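Local coordinates for protein adenylosuccinate lyase (Francisella tularensis subsp. tularensis SCHU S4, PDB 4EEI) that probably cleaves adenylosuccinate to AMP and fumarate, and also splits off fumarate at an earlier step of de novo purine synthesis, at residues 111-116 / 322-327; 224-229 / 315-320. All coordinates share one frame; numbering follows the deposited sequence.

Contact 1: 111-116 / 322-327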
ATOM      1  N   SER B 111     -19.112 -16.228   7.990  1.00 21.29           N
ATOM      2  CA  SER B 111     -20.106 -17.195   7.555  1.00 24.52           C
ATOM      3  C   SER B 111     -20.790 -16.720   6.282  1.00 25.89           C
ATOM      4  O   SER B 111     -21.064 -17.514   5.381  1.00 22.31           O
ATOM      5  CB  SER B 111     -21.141 -17.429   8.658  1.00 28.82           C
ATOM      6  OG  SER B 111     -20.516 -18.021   9.781  1.00 32.84           O
ATOM      7  N   TYR B 112     -21.060 -15.420   6.211  1.00 22.39           N
ATOM      8  CA  TYR B 112     -21.712 -14.849   5.032  1.00 22.79           C
ATOM      9  C   TYR B 112     -20.748 -14.766   3.844  1.00 22.11           C
ATOM     10  O   TYR B 112     -21.136 -15.036   2.705  1.00 24.33           O
ATOM     11  CB  TYR B 112     -22.285 -13.457   5.336  1.00 16.95           C
ATOM     12  CG  TYR B 112     -23.583 -13.463   6.116  1.00 25.32           C
ATOM     13  CD1 TYR B 112     -24.790 -13.795   5.500  1.00 26.92           C
ATOM     14  CD2 TYR B 112     -23.611 -13.115   7.457  1.00 26.34           C
ATOM     15  CE1 TYR B 112     -25.987 -13.800   6.212  1.00 31.79           C
ATOM     16  CE2 TYR B 112     -24.805 -13.113   8.175  1.00 25.36           C
ATOM     17  CZ  TYR B 112     -25.984 -13.455   7.547  1.00 32.59           C
ATOM     18  OH  TYR B 112     -27.159 -13.447   8.269  1.00 30.01           O
ATOM     19  N   VAL B 113     -19.507 -14.378   4.108  1.00 19.78           N
ATOM     20  CA  VAL B 113     -18.502 -14.282   3.049  1.00 21.22           C
ATOM     21  C   VAL B 113     -18.281 -15.648   2.420  1.00 22.33           C
ATOM     22  O   VAL B 113     -18.240 -15.776   1.201  1.00 21.23           O
ATOM     23  CB  VAL B 113     -17.180 -13.768   3.600  1.00 19.68           C
ATOM     24  CG1 VAL B 113     -16.104 -13.747   2.499  1.00 17.10           C
ATOM     25  CG2 VAL B 113     -17.374 -12.373   4.190  1.00 19.99           C
ATOM     26  N   ILE B 114     -18.161 -16.668   3.262  1.00 19.44           N
ATOM     27  CA  ILE B 114     -17.903 -18.027   2.782  1.00 18.95           C
ATOM     28  C   ILE B 114     -19.076 -18.555   1.951  1.00 23.22           C
ATOM     29  O   ILE B 114     -18.881 -19.159   0.881  1.00 24.72           O
ATOM     30  CB  ILE B 114     -17.569 -18.972   3.959  1.00 18.21           C
ATOM     31  CG1 ILE B 114     -16.165 -18.668   4.475  1.00 21.11           C
ATOM     32  CG2 ILE B 114     -17.652 -20.447   3.527  1.00 21.35           C
ATOM     33  CD1 ILE B 114     -15.798 -19.411   5.757  1.00 21.97           C
ATOM     34  N   LYS B 115     -20.298 -18.317   2.425  1.00 20.83           N
ATOM     35  CA  LYS B 115     -21.482 -18.755   1.692  1.00 23.03           C
ATOM     36  C   LYS B 115     -21.516 -18.071   0.336  1.00 25.38           C
ATOM     37  O   LYS B 115     -21.778 -18.707  -0.691  1.00 24.54           O
ATOM     38  CB  LYS B 115     -22.760 -18.411   2.464  1.00 25.71           C
ATOM     39  CG  LYS B 115     -24.035 -18.776   1.714  1.00 34.29           C
ATOM     40  CD  LYS B 115     -25.278 -18.165   2.360  1.00 43.42           C
ATOM     41  CE  LYS B 115     -26.564 -18.590   1.636  1.00 47.94           C
ATOM     42  NZ  LYS B 115     -26.576 -18.237   0.182  1.00 49.31           N
ATOM     43  N   ASP B 116     -21.239 -16.772   0.327  1.00 21.24           N
ATOM     44  CA  ASP B 116     -21.289 -16.014  -0.924  1.00 22.57           C
ATOM     45  C   ASP B 116     -20.111 -16.314  -1.855  1.00 20.71           C
ATOM     46  O   ASP B 116     -20.269 -16.299  -3.070  1.00 20.43           O
ATOM     47  CB  ASP B 116     -21.400 -14.512  -0.648  1.00 22.88           C
ATOM     48  CG  ASP B 116     -22.758 -14.126  -0.083  1.00 32.27           C
ATOM     49  OD1 ASP B 116     -23.765 -14.751  -0.473  1.00 33.52           O
ATOM     50  OD2 ASP B 116     -22.821 -13.210   0.764  1.00 33.44           O
ATOM     51  N   TYR B 322     -21.081  -7.588  -0.469  1.00 17.86           N
ATOM     52  CA  TYR B 322     -21.702  -6.872  -1.596  1.00 20.16           C
ATOM     53  C   TYR B 322     -21.078  -7.283  -2.925  1.00 18.86           C
ATOM     54  O   TYR B 322     -21.788  -7.558  -3.895  1.00 22.30           O
ATOM     55  CB  TYR B 322     -21.573  -5.349  -1.421  1.00 18.55           C
ATOM     56  CG  TYR B 322     -22.135  -4.561  -2.595  1.00 20.14           C
ATOM     57  CD1 TYR B 322     -23.459  -4.172  -2.615  1.00 24.00           C
ATOM     58  CD2 TYR B 322     -21.329  -4.204  -3.679  1.00 25.68           C
ATOM     59  CE1 TYR B 322     -23.987  -3.459  -3.681  1.00 26.76           C
ATOM     60  CE2 TYR B 322     -21.852  -3.491  -4.760  1.00 22.74           C
ATOM     61  CZ  TYR B 322     -23.176  -3.119  -4.743  1.00 24.17           C
ATOM     62  OH  TYR B 322     -23.718  -2.412  -5.799  1.00 24.57           O
ATOM     63  N   ALA B 323     -19.757  -7.339  -2.968  1.00 19.05           N
ATOM     64  CA  ALA B 323     -19.069  -7.582  -4.232  1.00 21.41           C
ATOM     65  C   ALA B 323     -19.256  -9.018  -4.697  1.00 22.43           C
ATOM     66  O   ALA B 323     -19.444  -9.257  -5.882  1.00 19.61           O
ATOM     67  CB  ALA B 323     -17.570  -7.232  -4.127  1.00 18.54           C
ATOM     68  N   LEU B 324     -19.191  -9.976  -3.775  1.00 18.86           N
ATOM     69  CA  LEU B 324     -19.345 -11.385  -4.157  1.00 19.99           C
ATOM     70  C   LEU B 324     -20.749 -11.670  -4.677  1.00 20.62           C
ATOM     71  O   LEU B 324     -20.922 -12.471  -5.598  1.00 21.73           O
ATOM     72  CB  LEU B 324     -19.041 -12.313  -2.981  1.00 16.43           C
ATOM     73  CG  LEU B 324     -17.590 -12.306  -2.491  1.00 18.11           C
ATOM     74  CD1 LEU B 324     -17.490 -13.068  -1.194  1.00 19.03           C
ATOM     75  CD2 LEU B 324     -16.682 -12.941  -3.548  1.00 17.54           C
ATOM     76  N   ARG B 325     -21.757 -11.046  -4.073  1.00 19.99           N
ATOM     77  CA  ARG B 325     -23.140 -11.236  -4.523  1.00 19.52           C
ATOM     78  C   ARG B 325     -23.372 -10.577  -5.860  1.00 20.68           C
ATOM     79  O   ARG B 325     -24.044 -11.136  -6.737  1.00 20.31           O
ATOM     80  CB  ARG B 325     -24.134 -10.686  -3.493  1.00 21.92           C
ATOM     81  CG  ARG B 325     -24.077 -11.395  -2.149  1.00 21.07           C
ATOM     82  CD  ARG B 325     -25.203 -10.969  -1.226  1.00 22.97           C
ATOM     83  NE  ARG B 325     -25.105 -11.665   0.060  1.00 24.90           N
ATOM     84  CZ  ARG B 325     -25.882 -11.417   1.108  1.00 26.48           C
ATOM     85  NH1 ARG B 325     -26.819 -10.481   1.039  1.00 26.13           N
ATOM     86  NH2 ARG B 325     -25.712 -12.102   2.229  1.00 29.38           N
ATOM     87  N   ARG B 326     -22.838  -9.374  -6.029  1.00 20.30           N
ATOM     88  CA  ARG B 326     -23.079  -8.656  -7.288  1.00 24.61           C
ATOM     89  C   ARG B 326     -22.336  -9.330  -8.444  1.00 22.56           C
ATOM     90  O   ARG B 326     -22.876  -9.461  -9.551  1.00 23.01           O
ATOM     91  CB  ARG B 326     -22.674  -7.184  -7.180  1.00 22.64           C
ATOM     92  CG  ARG B 326     -22.836  -6.425  -8.491  1.00 25.37           C
ATOM     93  CD  ARG B 326     -22.761  -4.912  -8.319  1.00 25.93           C
ATOM     94  NE  ARG B 326     -23.110  -4.238  -9.572  1.00 22.58           N
ATOM     95  CZ  ARG B 326     -23.354  -2.940  -9.684  1.00 27.15           C
ATOM     96  NH1 ARG B 326     -23.282  -2.161  -8.613  1.00 21.36           N
ATOM     97  NH2 ARG B 326     -23.678  -2.426 -10.869  1.00 28.47           N
ATOM     98  N   MET B 327     -21.106  -9.768  -8.189  1.00 22.63           N
ATOM     99  CA  MET B 327     -20.359 -10.497  -9.215  1.00 22.09           C
ATOM    100  C   MET B 327     -21.055 -11.800  -9.599  1.00 20.98           C
ATOM    101  O   MET B 327     -21.109 -12.151 -10.771  1.00 21.50           O
ATOM    102  CB  MET B 327     -18.933 -10.788  -8.758  1.00 19.49           C
ATOM    103  CG  MET B 327     -18.135 -11.578  -9.815  1.00 20.20           C
ATOM    104  SD  MET B 327     -17.871 -10.638 -11.352  1.00 23.83           S
ATOM    105  CE  MET B 327     -16.326  -9.824 -10.936  1.00 22.72           C
TER
HETATM  106  O   HOH W   1     -22.058 -14.657  -4.379  1.00 20.86           O
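Asp-116 and Arg-325 make the polar half of this contact, where two helices run nearly parallel at 20° with 9.5 Å between the axes of the short segments. The arginine chain is extended from CG to NE and passes over the carboxylate, and the two flat groups stand almost perpendicular, 82° between planes. Arg-325 NE gives its hydrogen to Asp-116 OD2 at 2.8 Å, from above the carboxylate plane; Arg-325 NH2 adds a weak second bond to the same oxygen at 3.4 Å. Both links of the salt bridge thus converge on one carboxylate oxygen. The edge of the guanidinium also comes up to Tyr-112, with Arg-325 NH2 approaching the ring obliquely, 3.8 Å from Tyr-112 CD1. The same NH2 pairs with Glu-9 as well, so the arginine sits between two acids.

The apolar part centres on Leu-324. With Leu-324 CG anti to its carbonyl carbon (chi1 -66°), CD1 of Leu-324 is carried across to Val-113 CG1 at 4.0 Å and to the carbonyl oxygen of Val-113. Beside it, Leu-324 CB meets Asp-116 CB at 4.0 Å, close to where the backbones come nearest.

A water spans the helices by donating to Asp-116 O at 2.8 Å and, more weakly, to Leu-324 O.

The contact joins helix 94-131 to helix 304-333 within the long helical bundle. Helix 8-14 packs on Tyr-112, helix 151-173 takes Val-113 and Ile-114, and helix 272-293 lies against Tyr-322 and Met-327.

Contact 2: 224-229 / 315-320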
ATOM      1  N   SER B 224      -5.600 -10.233   4.672  1.00 17.22           N
ATOM      2  CA  SER B 224      -4.713 -10.601   3.563  1.00 19.71           C
ATOM      3  C   SER B 224      -5.366 -11.580   2.599  1.00 19.30           C
ATOM      4  O   SER B 224      -5.186 -11.479   1.374  1.00 16.89           O
ATOM      5  CB  SER B 224      -3.402 -11.188   4.086  1.00 21.20           C
ATOM      6  OG  SER B 224      -2.682 -10.189   4.790  1.00 28.44           O
ATOM      7  N   ILE B 225      -6.111 -12.540   3.134  1.00 17.34           N
ATOM      8  CA  ILE B 225      -6.881 -13.429   2.263  1.00 19.75           C
ATOM      9  C   ILE B 225      -7.923 -12.627   1.473  1.00 20.25           C
ATOM     10  O   ILE B 225      -8.144 -12.860   0.280  1.00 17.09           O
ATOM     11  CB  ILE B 225      -7.587 -14.540   3.058  1.00 20.76           C
ATOM     12  CG1 ILE B 225      -6.559 -15.431   3.759  1.00 20.36           C
ATOM     13  CG2 ILE B 225      -8.469 -15.390   2.134  1.00 21.96           C
ATOM     14  CD1 ILE B 225      -7.188 -16.383   4.777  1.00 16.68           C
ATOM     15  N   HIS B 226      -8.577 -11.681   2.136  1.00 14.78           N
ATOM     16  CA  HIS B 226      -9.579 -10.862   1.459  1.00 15.44           C
ATOM     17  C   HIS B 226      -8.918 -10.024   0.354  1.00 19.25           C
ATOM     18  O   HIS B 226      -9.531  -9.765  -0.688  1.00 19.28           O
ATOM     19  CB  HIS B 226     -10.308  -9.974   2.475  1.00 16.37           C
ATOM     20  CG  HIS B 226     -11.356 -10.701   3.259  1.00 18.78           C
ATOM     21  ND1 HIS B 226     -12.266 -10.052   4.064  1.00 22.05           N
ATOM     22  CD2 HIS B 226     -11.649 -12.021   3.346  1.00 19.09           C
ATOM     23  CE1 HIS B 226     -13.079 -10.941   4.611  1.00 21.61           C
ATOM     24  NE2 HIS B 226     -12.732 -12.143   4.187  1.00 20.59           N
ATOM     25  N   GLY B 227      -7.667  -9.623   0.574  1.00 18.77           N
ATOM     26  CA  GLY B 227      -6.907  -8.890  -0.433  1.00 17.94           C
ATOM     27  C   GLY B 227      -6.651  -9.725  -1.678  1.00 20.58           C
ATOM     28  O   GLY B 227      -6.691  -9.215  -2.812  1.00 20.70           O
ATOM     29  N   LEU B 228      -6.382 -11.012  -1.474  1.00 16.95           N
ATOM     30  CA  LEU B 228      -6.159 -11.936  -2.589  1.00 19.11           C
ATOM     31  C   LEU B 228      -7.458 -12.175  -3.345  1.00 20.56           C
ATOM     32  O   LEU B 228      -7.460 -12.293  -4.582  1.00 20.16           O
ATOM     33  CB  LEU B 228      -5.604 -13.267  -2.078  1.00 15.23           C
ATOM     34  CG  LEU B 228      -4.195 -13.246  -1.484  1.00 20.12           C
ATOM     35  CD1 LEU B 228      -3.928 -14.545  -0.747  1.00 23.27           C
ATOM     36  CD2 LEU B 228      -3.155 -13.072  -2.582  1.00 18.97           C
ATOM     37  N   ILE B 229      -8.564 -12.258  -2.605  1.00 19.52           N
ATOM     38  CA  ILE B 229      -9.878 -12.366  -3.238  1.00 15.83           C
ATOM     39  C   ILE B 229     -10.134 -11.128  -4.099  1.00 18.52           C
ATOM     40  O   ILE B 229     -10.681 -11.224  -5.205  1.00 18.70           O
ATOM     41  CB  ILE B 229     -10.993 -12.525  -2.191  1.00 14.61           C
ATOM     42  CG1 ILE B 229     -10.864 -13.882  -1.494  1.00 18.06           C
ATOM     43  CG2 ILE B 229     -12.396 -12.400  -2.846  1.00 17.62           C
ATOM     44  CD1 ILE B 229     -11.790 -14.072  -0.294  1.00 21.88           C
ATOM     45  N   ASP B 315     -16.444  -2.101   6.889  1.00 18.32           N
ATOM     46  CA  ASP B 315     -16.410  -1.811   5.455  1.00 20.22           C
ATOM     47  C   ASP B 315     -15.862  -2.992   4.679  1.00 18.58           C
ATOM     48  O   ASP B 315     -16.335  -3.297   3.598  1.00 20.02           O
ATOM     49  CB  ASP B 315     -15.562  -0.584   5.142  1.00 19.47           C
ATOM     50  CG  ASP B 315     -16.236   0.709   5.541  1.00 30.67           C
ATOM     51  OD1 ASP B 315     -17.434   0.676   5.894  1.00 31.07           O
ATOM     52  OD2 ASP B 315     -15.567   1.761   5.492  1.00 32.44           O
ATOM     53  N   ASN B 316     -14.840  -3.636   5.222  1.00 18.90           N
ATOM     54  CA  ASN B 316     -14.244  -4.780   4.545  1.00 17.40           C
ATOM     55  C   ASN B 316     -15.263  -5.902   4.360  1.00 20.47           C
ATOM     56  O   ASN B 316     -15.467  -6.398   3.253  1.00 19.64           O
ATOM     57  CB  ASN B 316     -13.019  -5.269   5.320  1.00 16.05           C
ATOM     58  CG  ASN B 316     -12.265  -6.350   4.586  1.00 18.91           C
ATOM     59  OD1 ASN B 316     -12.600  -7.539   4.690  1.00 19.85           O
ATOM     60  ND2 ASN B 316     -11.240  -5.950   3.837  1.00 15.63           N
ATOM     61  N   PHE B 317     -15.930  -6.297   5.440  1.00 18.37           N
ATOM     62  CA  PHE B 317     -16.945  -7.334   5.316  1.00 18.09           C
ATOM     63  C   PHE B 317     -18.138  -6.880   4.480  1.00 18.91           C
ATOM     64  O   PHE B 317     -18.678  -7.648   3.669  1.00 19.92           O
ATOM     65  CB  PHE B 317     -17.380  -7.827   6.700  1.00 19.19           C
ATOM     66  CG  PHE B 317     -16.334  -8.656   7.384  1.00 19.56           C
ATOM     67  CD1 PHE B 317     -16.072  -9.949   6.955  1.00 20.99           C
ATOM     68  CD2 PHE B 317     -15.607  -8.144   8.446  1.00 21.15           C
ATOM     69  CE1 PHE B 317     -15.095 -10.726   7.580  1.00 21.94           C
ATOM     70  CE2 PHE B 317     -14.631  -8.911   9.075  1.00 24.59           C
ATOM     71  CZ  PHE B 317     -14.378 -10.201   8.636  1.00 24.82           C
ATOM     72  N   GLY B 318     -18.556  -5.630   4.659  1.00 17.53           N
ATOM     73  CA  GLY B 318     -19.688  -5.123   3.896  1.00 18.69           C
ATOM     74  C   GLY B 318     -19.400  -5.101   2.399  1.00 22.34           C
ATOM     75  O   GLY B 318     -20.223  -5.515   1.585  1.00 20.92           O
ATOM     76  N   ILE B 319     -18.229  -4.611   2.028  1.00 20.09           N
ATOM     77  CA  ILE B 319     -17.861  -4.560   0.623  1.00 21.36           C
ATOM     78  C   ILE B 319     -17.656  -5.969   0.065  1.00 20.76           C
ATOM     79  O   ILE B 319     -18.055  -6.252  -1.059  1.00 19.05           O
ATOM     80  CB  ILE B 319     -16.576  -3.741   0.425  1.00 18.06           C
ATOM     81  CG1 ILE B 319     -16.853  -2.256   0.693  1.00 19.74           C
ATOM     82  CG2 ILE B 319     -16.029  -3.927  -0.984  1.00 16.20           C
ATOM     83  CD1 ILE B 319     -15.558  -1.420   0.820  1.00 19.87           C
ATOM     84  N   MET B 320     -17.038  -6.849   0.844  1.00 18.38           N
ATOM     85  CA  MET B 320     -16.760  -8.203   0.359  1.00 19.30           C
ATOM     86  C   MET B 320     -18.059  -8.938   0.042  1.00 16.25           C
ATOM     87  O   MET B 320     -18.201  -9.545  -1.022  1.00 19.66           O
ATOM     88  CB  MET B 320     -15.942  -9.003   1.383  1.00 20.17           C
ATOM     89  CG  MET B 320     -15.678 -10.450   0.956  1.00 20.54           C
ATOM     90  SD  MET B 320     -14.653 -10.542  -0.526  1.00 21.06           S
ATOM     91  CE  MET B 320     -13.051 -10.121   0.144  1.00 14.56           C
TER
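His-226 reaches across from helix 217-244 to helix 304-333 and meets three of its residues at once. His-226 ND1 donates to Asn-316 OD1 over only 2.6 Å, nearly straight at 168°, with the oxygen in the imidazole plane and the nitrogen in the carbonyl plane; ring and amide are practically coplanar. This straight in-plane bond and the methyl of Met-320 over the ring face together hold the ring's rotation. Asn-316 is in turn steadied through ND2, which is hydrogen-bonded to His-287, a second-shell histidine on helix 272-293.

The neighbouring ring carbon points at an aromatic: His-226 CE1 approaches Phe-317 CE1 at 3.6 Å in an offset edge-to-face pair, with the edge of the imidazole toward the phenyl face and the planes 84° apart. Bends at both chi2 and chi3 fold the Met-320 chain back so that Met-320 CE makes a CH-pi contact 4.0 Å from the centroid of the His-226 ring, while SD stands higher above the same face.

Past this close-fitted cluster the contact area is smaller. Ile-229 CG2 touches Met-320 SD at 3.7 Å, and the methyl CE also lies against the branches of Ile-229. The axes of the short segments are 11.7 Å apart, a gap bridged by side chains rather than backbone, yet no solvent side appears: all five touching residues are buried, and Val-113 of helix 94-131 packs on Met-320 and Phe-317.

Long helices packed side by side at a shallow angle, here 31°, are characteristic of the central bundle of the fumarase/aspartase superfamily, whose tetramers pack their helices together; Ser-224 and Asp-315 accordingly touch two different neighbouring subunits.

In the fold
Helix 304-333 serves both contacts, with residues 315-320 facing helix 217-244 and the following 322-327 facing helix 94-131. Their centres are about 10 Å apart and they meet directly: Val-113 CG1 packs on Met-320 CG at 3.7 Å and lies 4.1 Å from His-226 NE2, which brings all three helices together. Both are buried, but contact 2 is the more deeply enclosed, every touching residue being buried and other subunits close by, whereas contact 1 includes partly exposed Tyr-112 and Arg-325 and touches no other chain. The chemistry differs accordingly: a salt bridge and a bridging water in contact 1, a single amide-imidazole hydrogen bond among aromatic and sulfur groups in contact 2.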